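Local coordinates for protein demethyldecarbamoylnovobiocin O-methyltransferase (Streptomyces caeruleus, PDB 2WK1) that transfers a methyl group from S-adenosyl-L-methionine to the 4-hydroxyl of the noviose sugar in the penultimate step of novobiocin biosynthesis, at residues A[37-42]-A[129-134]. Residues are numbered along the deposited sequence; the frame is centred on the assembly and turned at random.
Sequences LYLDLM and RAHDVR
The methyl group of Ala130 rests in the corner formed by the side chains of Tyr38 and Leu39, two neighbours on helix 35-47 that reach toward the end of helix 119-130. Tyr38 presents the edge of its ring: CD2 comes within 4.0 Å of Ala130 CB, which lies near the ring plane. With CG anti to the backbone N (chi1 170°), the ring is carried out from the helix so that this edge meets the methyl. Leu39 has CG anti to its carbonyl carbon (chi1 -67°), and its branched end turns one side to Ala130 CB, CD1 nearest at 3.8 Å, CG and CD2 slightly farther. Helix 119-130, which follows the first parallel strand of the Rossmann-like methyltransferase fold, ends here in a Schellman motif: Asp132, at positive phi, is its C-prime residue, with Val133 N bonded to Leu128 O and Asp132 N to Arg129 O (3.1 Å). His131, first past the helix, swings its ring end back to meet Leu39 obliquely, NE2 lying 4.3 Å from Leu39 CD1; that nitrogen is hydrogen-bonded to Glu99 of helix 87-103. Arg134 NE makes a fairly straight salt-bridge hydrogen bond (2.9 Å) to Asp132 OD1 from its syn side, 29° out of the carboxylate plane. Leu37 of the second subunit packs on Tyr38 and Arg129.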
# COMPACT_ATOMS: atom_id res chain seq x y z
N LEU A 37 1.47 -0.66 -12.87
CA LEU A 37 1.82 -1.34 -11.62
C LEU A 37 1.46 -0.46 -10.43
O LEU A 37 0.94 -0.93 -9.42
CB LEU A 37 3.30 -1.69 -11.58
CG LEU A 37 3.78 -2.75 -12.57
CD1 LEU A 37 5.30 -2.77 -12.59
CD2 LEU A 37 3.22 -4.09 -12.24
N TYR A 38 1.77 0.83 -10.55
CA TYR A 38 1.48 1.78 -9.49
C TYR A 38 -0.01 1.84 -9.18
O TYR A 38 -0.39 1.80 -8.02
CB TYR A 38 2.00 3.13 -9.90
CG TYR A 38 1.60 4.31 -9.05
CD1 TYR A 38 1.99 4.42 -7.73
CD2 TYR A 38 0.88 5.36 -9.61
CE1 TYR A 38 1.68 5.55 -6.99
CE2 TYR A 38 0.57 6.50 -8.88
CZ TYR A 38 0.95 6.58 -7.57
OH TYR A 38 0.63 7.73 -6.89
N LEU A 39 -0.84 2.03 -10.20
CA LEU A 39 -2.28 2.19 -9.95
C LEU A 39 -2.91 0.91 -9.46
O LEU A 39 -3.78 0.95 -8.60
CB LEU A 39 -3.01 2.73 -11.17
CG LEU A 39 -2.62 4.15 -11.53
CD1 LEU A 39 -3.27 4.57 -12.85
CD2 LEU A 39 -2.91 5.14 -10.40
N ASP A 40 -2.44 -0.23 -9.97
CA ASP A 40 -2.91 -1.50 -9.45
C ASP A 40 -2.65 -1.62 -7.94
O ASP A 40 -3.51 -2.03 -7.14
CB ASP A 40 -2.23 -2.67 -10.18
CG ASP A 40 -2.70 -2.88 -11.61
OD1 ASP A 40 -3.70 -2.29 -12.06
OD2 ASP A 40 -2.04 -3.71 -12.30
N LEU A 41 -1.44 -1.25 -7.54
CA LEU A 41 -1.07 -1.34 -6.13
C LEU A 41 -1.83 -0.31 -5.31
O LEU A 41 -2.32 -0.58 -4.22
CB LEU A 41 0.44 -1.17 -5.96
CG LEU A 41 0.97 -1.12 -4.55
CD1 LEU A 41 0.68 -2.43 -3.85
CD2 LEU A 41 2.47 -0.82 -4.54
N MET A 42 -1.98 0.88 -5.85
CA MET A 42 -2.72 1.87 -5.12
C MET A 42 -4.13 1.46 -4.79
O MET A 42 -4.59 1.71 -3.67
CB MET A 42 -2.73 3.40 -6.03
CG MET A 42 -3.46 4.36 -5.21
SD MET A 42 -3.15 5.95 -5.92
CE MET A 42 -1.67 6.37 -5.37
N ARG A 129 -1.18 11.66 -11.53
CA ARG A 129 0.28 11.55 -11.38
C ARG A 129 0.85 10.47 -12.29
O ARG A 129 1.89 10.68 -12.94
CB ARG A 129 0.62 11.28 -9.91
CG ARG A 129 2.11 11.20 -9.59
CD ARG A 129 2.64 12.48 -9.07
NE ARG A 129 4.04 12.37 -8.67
CZ ARG A 129 5.08 12.40 -9.51
NH1 ARG A 129 4.90 12.51 -10.82
NH2 ARG A 129 6.31 12.30 -9.02
N ALA A 130 0.16 9.33 -12.36
CA ALA A 130 0.64 8.20 -13.16
C ALA A 130 0.74 8.57 -14.62
O ALA A 130 1.59 8.02 -15.33
CB ALA A 130 -0.30 7.01 -13.00
N HIS A 131 -0.13 9.47 -15.07
CA HIS A 131 -0.17 9.86 -16.47
C HIS A 131 0.48 11.21 -16.72
O HIS A 131 0.34 11.76 -17.81
CB HIS A 131 -1.62 9.82 -16.96
CG HIS A 131 -2.18 8.44 -17.02
ND1 HIS A 131 -1.95 7.58 -18.09
CD2 HIS A 131 -2.96 7.76 -16.16
CE1 HIS A 131 -2.56 6.43 -17.86
NE2 HIS A 131 -3.18 6.51 -16.69
N ASP A 132 1.16 11.73 -15.71
CA ASP A 132 1.81 13.05 -15.75
C ASP A 132 0.90 14.16 -16.26
O ASP A 132 1.30 15.02 -17.07
CB ASP A 132 3.12 13.02 -16.56
CG ASP A 132 4.01 14.22 -16.27
OD1 ASP A 132 3.91 14.83 -15.17
OD2 ASP A 132 4.79 14.58 -17.17
N VAL A 133 -0.32 14.17 -15.72
CA VAL A 133 -1.28 15.20 -16.06
C VAL A 133 -1.14 16.34 -15.05
O VAL A 133 -1.35 16.15 -13.86
CB VAL A 133 -2.72 14.65 -16.03
CG1 VAL A 133 -3.73 15.81 -16.20
CG2 VAL A 133 -2.90 13.59 -17.08
N ARG A 134 -0.81 17.53 -15.54
CA ARG A 134 -0.47 18.66 -14.69
C ARG A 134 -1.53 19.76 -14.74
O ARG A 134 -1.41 20.73 -14.03
CB ARG A 134 0.92 19.22 -15.06
CG ARG A 134 2.05 18.22 -14.79
CD ARG A 134 3.42 18.75 -15.23
NE ARG A 134 4.40 17.68 -15.37
CZ ARG A 134 5.65 17.84 -15.82
NH1 ARG A 134 6.10 19.04 -16.17
NH2 ARG A 134 6.47 16.78 -15.92